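PDB 4P4G: shikimate 5-dehydrogenase AroE (5-dehydroshikimate reductase) from Mycobacterium tuberculosis, which probably catalyses the NADP-dependent interconversion of 3-dehydroshikimate and shikimate, the fourth of seven steps on the way to chorismate. Local coordinates for residues A110-A115 and R232-L237; V134-L139 and V187-I192; D212-Y215 and P219-L222. All coordinates share one frame; numbering follows the deposited sequence.

In the fold
All three contacts are made on or beside the parallel sheet 167-172, 143-148, 119-123, 187-190, 209-212, 232-234. Interactions 1 and 2 share one hydrophobic layer, their centres about 10 Å apart; Leu113 CD1 meets Leu136 CD2 at 3.8 Å, joining helices 105-113 and 129-139 over the strands. Interaction 3 begins at the C-terminal end of strand 209-212, with its centre about 12 Å from that of interaction 1 and 15 Å from that of interaction 2. Of the three, only interaction 3 includes a residue of the shikimate pocket, Tyr215; the side chains of Ala112 and Val189 each stay about 12 Å from the ligand.

Interaction 1: A110-A115 and R232-L237; sequences AGALGA and RVISGL
Ala112, on the last turn of helix 105-113, and Ile234, at the end of strand 232-234, are the residues whose CA atoms come nearest across the contact, with 7.4 Å between Ala112 CA and Ile234 CA. Ile234 is the middle of the contact. Its CG1 arm, anti to the carbonyl carbon (chi1 -52°), carries CD1 to Leu113, where it lies 3.9 Å from Leu113 CD2; the two side chains cross at about a right angle. The shorter branch turns to the small methyl of Ala112, Ile234 CG2 lying 4.3 Å from Ala112 CB. A branched isoleucine can thus address two neighbours at once, and alanine is small enough to let the helix come close to the strand. Leu113 starts off away from the strand, yet its long side chain brings CD2 back to the contact. It also touches Leu211 of strand 209-212.

Towards the surface, Arg232 runs extended from CG to NE, with CG anti to its backbone N (chi1 177°), and this reach takes the guanidinium across Ile234 of its own strand, whose CD1 lies against one face, opposite its centre and 3.7 Å from the plane. At the edge of the same group, in its plane, a water accepts from Arg232 NH2 at 2.7 Å and donates to Ala112 O at 3.2 Å.

The chemistry is therefore graded: aliphatic carbon fills the buried part, while at the exposed end the arginine packs a flat face on the isoleucine of its own strand and reaches the helix through a water. That bridge gives the helix-end carbonyl of Ala112 a donor, and it probably helps to steady the guanidinium.

Interaction 2: V134-L139 and V187-I192; sequences VGLAEL and VLVSTI
Leu136 of helix 129-139 drives its two methyl groups against Val187 and Val189 of strand 187-190, and these three buried residues make the whole contact. Leu136 gives up the most surface. Its CG stands anti to the carbonyl carbon (chi1 -71°), which sends the isobutyl group off the helix toward the strand, where the fork at CG divides it between the two valines. One prong, CD1, comes within 4.1 Å of Val189 CG2; here the side chains reach for each other tip to tip. The other prong, CD2, lies 4.2 Å from Val187 CG1, but in this pair the side chains slide past each other in opposite directions.

The valines differ in rotation as well. Val189 faces the helix with CG2. In Val187 it is CG1 that meets the leucine, from a place between the backbone N and the carbonyl carbon (chi1 59°). Two residues apart on one strand, both project toward the helix, whereas the intervening Leu188 points away from it. Beta-branched valine suits the extended strand, and the longer leucine spans the gap from a helix whose backbone stays well back: Leu136 CA and Val189 CA are 9.0 Å apart.

Helix 129-139 thereby packs on a central strand of the parallel sheet, between neighbours 119-123 and 209-212. Leu136 also rests on Val122 of strand 119-123, Val189 touches Ala132 one turn earlier in the helix, and Leu113 of helix 105-113 closes in on Val187.

Interaction 3: D212-Y215 and P219-L222; sequences DAIY and PTPL. With SKM ((3R,4S,5R)-3,4,5-trihydroxycyclohex-1-ene-1-carboxylic acid), chain C.
A single hydrogen bond joins Asp212 and Thr220. Thr220 OG1 donates to Asp212 OD2 at 2.8 Å, approaching nearly along the C-O axis, and the two side chains come from opposite directions. Thr220 holds OG1 between its backbone N and carbonyl carbon (chi1 60°). From there the hydroxyl serves twice, since as N-cap of helix 221-229 it also accepts from Ala223 N. The other carboxylate oxygen turns back on its own segment: Ile214 N donates to Asp212 OD1 at 3.1 Å, at 163° but from above the carboxylate plane, 45° out of it. With both oxygens engaged, the carboxylate should be well fixed in rotation, as befits a buried acid; two donors would also be expected to favour its charged form.

Apolar contact lies beside this polar pair. Ile214 CG2 is 3.6 Å from Thr220 CG2, and the end of the other branch of Ile214 leads away from the contact. Threonine suits the site by presenting both a hydroxyl and a methyl.

From segment 212-215, Tyr215 reaches the ligand, pointing away from 219-222. Tyr215 OH donates to the carboxylate oxygen O3 of shikimate at 2.5 Å, a short bond, with O3 at the ring edge and near its plane. Tyr215 OH is also bonded to Arg19 N, while Ser18, Ser20, Thr65, Lys69, Asn90 and Asp105 are also hydrogen-bonded to the ligand.

The bond from Ile214 N closes an Asx turn. Together with the threonine N-cap, it forms a compact connection from strand 209-212 to helix 221-229 in a Rossmann-type fold, consistent with NADP binding, and Tyr215, on the same connection, reaches the shikimate pocket.

Interaction 1: A110-A115 and R232-L237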
loop_
_atom_site.group_PDB
_atom_site.type_symbol
_atom_site.label_atom_id
_atom_site.label_comp_id
_atom_site.label_asym_id
_atom_site.label_seq_id
_atom_site.Cartn_x
_atom_site.Cartn_y
_atom_site.Cartn_z
ATOM N N ALA A 110 0.328 8.594 2.621
ATOM C CA ALA A 110 0.510 9.929 3.189
ATOM C C ALA A 110 1.961 10.363 3.197
ATOM O O ALA A 110 2.273 11.514 2.871
ATOM C CB ALA A 110 -0.076 10.009 4.582
ATOM N N GLY A 111 2.857 9.448 3.565
ATOM C CA GLY A 111 4.274 9.766 3.642
ATOM C C GLY A 111 4.935 9.953 2.292
ATOM O O GLY A 111 5.799 10.820 2.135
ATOM N N ALA A 112 4.553 9.132 1.316
ATOM C CA ALA A 112 5.126 9.225 -0.027
ATOM C C ALA A 112 4.706 10.517 -0.718
ATOM O O ALA A 112 5.511 11.149 -1.417
ATOM C CB ALA A 112 4.719 8.037 -0.861
ATOM N N LEU A 113 3.443 10.898 -0.543
ATOM C CA LEU A 113 2.935 12.127 -1.158
ATOM C C LEU A 113 3.396 13.396 -0.456
ATOM O O LEU A 113 3.698 14.411 -1.116
ATOM C CB LEU A 113 1.401 12.100 -1.237
ATOM C CG LEU A 113 0.823 11.149 -2.276
ATOM C CD1 LEU A 113 -0.690 11.042 -2.145
ATOM C CD2 LEU A 113 1.208 11.641 -3.653
ATOM N N GLY A 114 3.437 13.375 0.876
ATOM C CA GLY A 114 3.890 14.533 1.635
ATOM C C GLY A 114 2.778 15.538 1.904
ATOM O O GLY A 114 2.544 15.935 3.048
ATOM N N ALA A 115 2.097 15.950 0.839
ATOM C CA ALA A 115 0.968 16.872 0.937
ATOM C C ALA A 115 0.020 16.657 -0.235
ATOM O O ALA A 115 0.437 16.209 -1.303
ATOM C CB ALA A 115 1.454 18.316 0.969
ATOM N N ARG A 232 4.795 14.976 -11.866
ATOM C CA ARG A 232 5.676 14.397 -10.858
ATOM C C ARG A 232 5.422 12.915 -10.665
ATOM O O ARG A 232 4.296 12.505 -10.390
ATOM C CB ARG A 232 5.515 15.100 -9.514
ATOM C CG ARG A 232 6.380 14.451 -8.450
ATOM C CD ARG A 232 6.308 15.132 -7.109
ATOM N NE ARG A 232 7.284 14.524 -6.207
ATOM C CZ ARG A 232 7.195 14.544 -4.883
ATOM N NH1 ARG A 232 6.169 15.137 -4.293
ATOM N NH2 ARG A 232 8.136 13.960 -4.156
ATOM N N VAL A 233 6.472 12.108 -10.788
ATOM C CA VAL A 233 6.331 10.658 -10.628
ATOM C C VAL A 233 6.943 10.182 -9.315
ATOM O O VAL A 233 8.130 10.427 -9.045
ATOM C CB VAL A 233 6.983 9.900 -11.793
ATOM C CG1 VAL A 233 6.962 8.399 -11.525
ATOM C CG2 VAL A 233 6.264 10.221 -13.107
ATOM N N ILE A 234 6.137 9.489 -8.512
ATOM C CA ILE A 234 6.606 8.906 -7.254
ATOM C C ILE A 234 6.431 7.392 -7.336
ATOM O O ILE A 234 5.316 6.888 -7.509
ATOM C CB ILE A 234 5.826 9.470 -6.048
ATOM C CG1 ILE A 234 5.836 11.000 -6.073
ATOM C CG2 ILE A 234 6.396 8.941 -4.735
ATOM C CD1 ILE A 234 4.796 11.635 -5.177
ATOM N N SER A 235 7.535 6.660 -7.232
ATOM C CA SER A 235 7.480 5.215 -7.433
ATOM C C SER A 235 6.976 4.485 -6.195
ATOM O O SER A 235 6.919 5.053 -5.092
ATOM C CB SER A 235 8.847 4.668 -7.816
ATOM O OG SER A 235 9.587 4.323 -6.674
ATOM N N GLY A 236 6.627 3.217 -6.383
ATOM C CA GLY A 236 6.159 2.364 -5.304
ATOM C C GLY A 236 7.190 2.157 -4.212
ATOM O O GLY A 236 6.855 1.746 -3.096
ATOM N N LEU A 237 8.453 2.428 -4.529
ATOM C CA LEU A 237 9.515 2.299 -3.531
ATOM C C LEU A 237 9.340 3.316 -2.423
ATOM O O LEU A 237 9.673 3.037 -1.263
ATOM C CB LEU A 237 10.900 2.499 -4.165
ATOM C CG LEU A 237 11.476 1.371 -5.012
ATOM C CD1 LEU A 237 12.933 1.682 -5.367
ATOM C CD2 LEU A 237 11.375 0.053 -4.266
HETATM O O HOH W 1 7.089 13.937 -1.680
#

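Interaction 2: V134-L139 and V187-I192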
loop_
_atom_site.group_PDB
_atom_site.type_symbol
_atom_site.label_atom_id
_atom_site.label_comp_id
_atom_site.label_asym_id
_atom_site.label_seq_id
_atom_site.Cartn_x
_atom_site.Cartn_y
_atom_site.Cartn_z
ATOM N N VAL A 134 -8.109 6.505 2.510
ATOM C CA VAL A 134 -7.914 7.025 3.858
ATOM C C VAL A 134 -6.655 7.893 3.974
ATOM O O VAL A 134 -6.677 8.938 4.622
ATOM C CB VAL A 134 -7.907 5.882 4.892
ATOM C CG1 VAL A 134 -7.504 6.389 6.279
ATOM C CG2 VAL A 134 -9.284 5.227 4.941
ATOM N N GLY A 135 -5.563 7.467 3.337
ATOM C CA GLY A 135 -4.342 8.263 3.311
ATOM C C GLY A 135 -4.549 9.622 2.661
ATOM O O GLY A 135 -4.077 10.636 3.178
ATOM N N LEU A 136 -5.267 9.656 1.541
ATOM C CA LEU A 136 -5.605 10.935 0.912
ATOM C C LEU A 136 -6.480 11.791 1.819
ATOM O O LEU A 136 -6.250 12.993 1.945
ATOM C CB LEU A 136 -6.279 10.725 -0.447
ATOM C CG LEU A 136 -5.369 10.216 -1.559
ATOM C CD1 LEU A 136 -6.230 9.702 -2.701
ATOM C CD2 LEU A 136 -4.435 11.322 -2.040
ATOM N N ALA A 137 -7.474 11.176 2.462
ATOM C CA ALA A 137 -8.311 11.901 3.424
ATOM C C ALA A 137 -7.483 12.504 4.565
ATOM O O ALA A 137 -7.727 13.639 4.984
ATOM C CB ALA A 137 -9.421 11.004 3.967
ATOM N N GLU A 138 -6.508 11.744 5.067
ATOM C CA GLU A 138 -5.639 12.227 6.140
ATOM C C GLU A 138 -4.848 13.461 5.695
ATOM O O GLU A 138 -4.624 14.388 6.479
ATOM C CB GLU A 138 -4.677 11.121 6.583
ATOM C CG GLU A 138 -3.673 11.550 7.648
ATOM C CD GLU A 138 -4.202 11.390 9.065
ATOM O OE1 GLU A 138 -5.242 10.720 9.243
ATOM O OE2 GLU A 138 -3.571 11.930 10.002
ATOM N N LEU A 139 -4.432 13.471 4.433
ATOM C CA LEU A 139 -3.674 14.601 3.881
ATOM C C LEU A 139 -4.546 15.841 3.695
ATOM O O LEU A 139 -4.036 16.963 3.620
ATOM C CB LEU A 139 -3.041 14.223 2.545
ATOM C CG LEU A 139 -1.880 13.232 2.606
ATOM C CD1 LEU A 139 -1.446 12.809 1.216
ATOM C CD2 LEU A 139 -0.720 13.840 3.387
ATOM N N VAL A 187 -3.869 14.924 -8.091
ATOM C CA VAL A 187 -3.057 13.783 -7.692
ATOM C C VAL A 187 -3.759 12.495 -8.073
ATOM O O VAL A 187 -4.982 12.398 -7.989
ATOM C CB VAL A 187 -2.700 13.823 -6.181
ATOM C CG1 VAL A 187 -3.941 13.823 -5.330
ATOM C CG2 VAL A 187 -1.792 12.678 -5.802
ATOM N N LEU A 188 -2.974 11.525 -8.522
ATOM C CA LEU A 188 -3.473 10.207 -8.886
ATOM C C LEU A 188 -2.708 9.151 -8.092
ATOM O O LEU A 188 -1.475 9.119 -8.117
ATOM C CB LEU A 188 -3.261 9.999 -10.389
ATOM C CG LEU A 188 -3.465 8.630 -11.018
ATOM C CD1 LEU A 188 -4.888 8.213 -10.810
ATOM C CD2 LEU A 188 -3.128 8.678 -12.513
ATOM N N VAL A 189 -3.425 8.298 -7.367
ATOM C CA VAL A 189 -2.790 7.151 -6.730
ATOM C C VAL A 189 -3.234 5.890 -7.451
ATOM O O VAL A 189 -4.429 5.569 -7.474
ATOM C CB VAL A 189 -3.126 7.039 -5.242
ATOM C CG1 VAL A 189 -2.404 5.830 -4.644
ATOM C CG2 VAL A 189 -2.752 8.336 -4.499
ATOM N N SER A 190 -2.285 5.179 -8.052
ATOM C CA SER A 190 -2.638 3.986 -8.837
ATOM C C SER A 190 -2.353 2.695 -8.098
ATOM O O SER A 190 -1.211 2.431 -7.701
ATOM C CB SER A 190 -1.896 3.973 -10.173
ATOM O OG SER A 190 -2.241 2.803 -10.903
ATOM N N THR A 191 -3.386 1.873 -7.923
ATOM C CA THR A 191 -3.201 0.580 -7.261
ATOM C C THR A 191 -3.494 -0.610 -8.174
ATOM O O THR A 191 -3.574 -1.752 -7.704
ATOM C CB THR A 191 -4.030 0.472 -5.948
ATOM O OG1 THR A 191 -5.423 0.337 -6.252
ATOM C CG2 THR A 191 -3.837 1.705 -5.069
ATOM N N ILE A 192 -3.644 -0.351 -9.474
ATOM C CA ILE A 192 -3.946 -1.398 -10.453
ATOM C C ILE A 192 -2.666 -1.954 -11.092
ATOM O O ILE A 192 -1.603 -1.326 -10.986
ATOM C CB ILE A 192 -4.911 -0.900 -11.564
ATOM C CG1 ILE A 192 -4.333 0.307 -12.304
ATOM C CG2 ILE A 192 -6.260 -0.578 -10.979
ATOM C CD1 ILE A 192 -5.227 0.781 -13.457
#

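Interaction 3: D212-Y215 and P219-L222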
loop_
_atom_site.group_PDB
_atom_site.type_symbol
_atom_site.label_atom_id
_atom_site.label_comp_id
_atom_site.label_asym_id
_atom_site.label_seq_id
_atom_site.Cartn_x
_atom_site.Cartn_y
_atom_site.Cartn_z
ATOM N N ASP A 212 2.564 5.742 -7.837
ATOM C CA ASP A 212 2.270 4.406 -8.352
ATOM C C ASP A 212 2.664 3.388 -7.300
ATOM O O ASP A 212 3.793 3.402 -6.820
ATOM C CB ASP A 212 3.033 4.156 -9.668
ATOM C CG ASP A 212 2.432 3.026 -10.501
ATOM O OD1 ASP A 212 1.827 2.104 -9.908
ATOM O OD2 ASP A 212 2.569 3.059 -11.751
ATOM N N ALA A 213 1.739 2.514 -6.920
ATOM C CA ALA A 213 2.055 1.492 -5.918
ATOM C C ALA A 213 3.063 0.463 -6.421
ATOM O O ALA A 213 3.757 -0.186 -5.633
ATOM C CB ALA A 213 0.787 0.811 -5.437
ATOM N N ILE A 214 3.138 0.312 -7.739
ATOM C CA ILE A 214 4.047 -0.653 -8.366
ATOM C C ILE A 214 5.503 -0.168 -8.276
ATOM O O ILE A 214 5.775 1.029 -8.427
ATOM C CB ILE A 214 3.694 -0.851 -9.864
ATOM C CG1 ILE A 214 2.277 -1.415 -10.029
ATOM C CG2 ILE A 214 4.735 -1.751 -10.555
ATOM C CD1 ILE A 214 2.054 -2.739 -9.334
ATOM N N TYR A 215 6.437 -1.078 -8.026
ATOM C CA TYR A 215 7.848 -0.711 -8.065
ATOM C C TYR A 215 8.736 -1.659 -8.878
ATOM O O TYR A 215 9.908 -1.374 -9.088
ATOM C CB TYR A 215 8.413 -0.477 -6.655
ATOM C CG TYR A 215 8.398 -1.662 -5.699
ATOM C CD1 TYR A 215 9.369 -2.652 -5.763
ATOM C CD2 TYR A 215 7.439 -1.752 -4.701
ATOM C CE1 TYR A 215 9.367 -3.723 -4.878
ATOM C CE2 TYR A 215 7.425 -2.816 -3.804
ATOM C CZ TYR A 215 8.392 -3.789 -3.898
ATOM O OH TYR A 215 8.387 -4.841 -3.011
ATOM N N PRO A 219 10.357 1.602 -14.991
ATOM C CA PRO A 219 9.113 2.340 -14.746
ATOM C C PRO A 219 7.902 1.645 -15.339
ATOM O O PRO A 219 8.048 0.865 -16.260
ATOM C CB PRO A 219 9.343 3.661 -15.498
ATOM C CG PRO A 219 10.256 3.292 -16.616
ATOM C CD PRO A 219 11.159 2.210 -16.074
ATOM N N THR A 220 6.721 1.911 -14.801
ATOM C CA THR A 220 5.503 1.433 -15.439
ATOM C C THR A 220 5.193 2.300 -16.647
ATOM O O THR A 220 5.654 3.461 -16.721
ATOM C CB THR A 220 4.324 1.499 -14.477
ATOM O OG1 THR A 220 4.118 2.857 -14.063
ATOM C CG2 THR A 220 4.584 0.635 -13.274
ATOM N N PRO A 221 4.424 1.761 -17.609
ATOM C CA PRO A 221 3.980 2.590 -18.733
ATOM C C PRO A 221 3.289 3.866 -18.274
ATOM O O PRO A 221 3.507 4.933 -18.870
ATOM C CB PRO A 221 3.002 1.668 -19.481
ATOM C CG PRO A 221 3.586 0.299 -19.245
ATOM C CD PRO A 221 4.085 0.335 -17.813
ATOM N N LEU A 222 2.476 3.765 -17.222
ATOM C CA LEU A 222 1.802 4.926 -16.651
ATOM C C LEU A 222 2.794 5.968 -16.152
ATOM O O LEU A 222 2.646 7.155 -16.423
ATOM C CB LEU A 222 0.892 4.493 -15.504
ATOM C CG LEU A 222 0.123 5.648 -14.861
ATOM C CD1 LEU A 222 -0.692 6.386 -15.919
ATOM C CD2 LEU A 222 -0.763 5.152 -13.725
HETATM O O12 SKM C . 1.847 -3.040 2.125
HETATM C C8 SKM C . 3.108 -3.424 1.583
HETATM C C6 SKM C . 2.976 -3.475 0.087
HETATM O O7 SKM C . 1.813 -4.185 -0.294
HETATM C C5 SKM C . 4.127 -4.150 -0.458
HETATM C C4 SKM C . 5.016 -4.889 0.204
HETATM C C1 SKM C . 6.158 -5.537 -0.560
HETATM O O2 SKM C . 7.029 -6.160 0.063
HETATM O O3 SKM C . 6.235 -5.447 -1.799
HETATM C C10 SKM C . 4.947 -5.115 1.743
HETATM C C9 SKM C . 3.510 -4.732 2.206
HETATM O O11 SKM C . 3.591 -4.594 3.582
#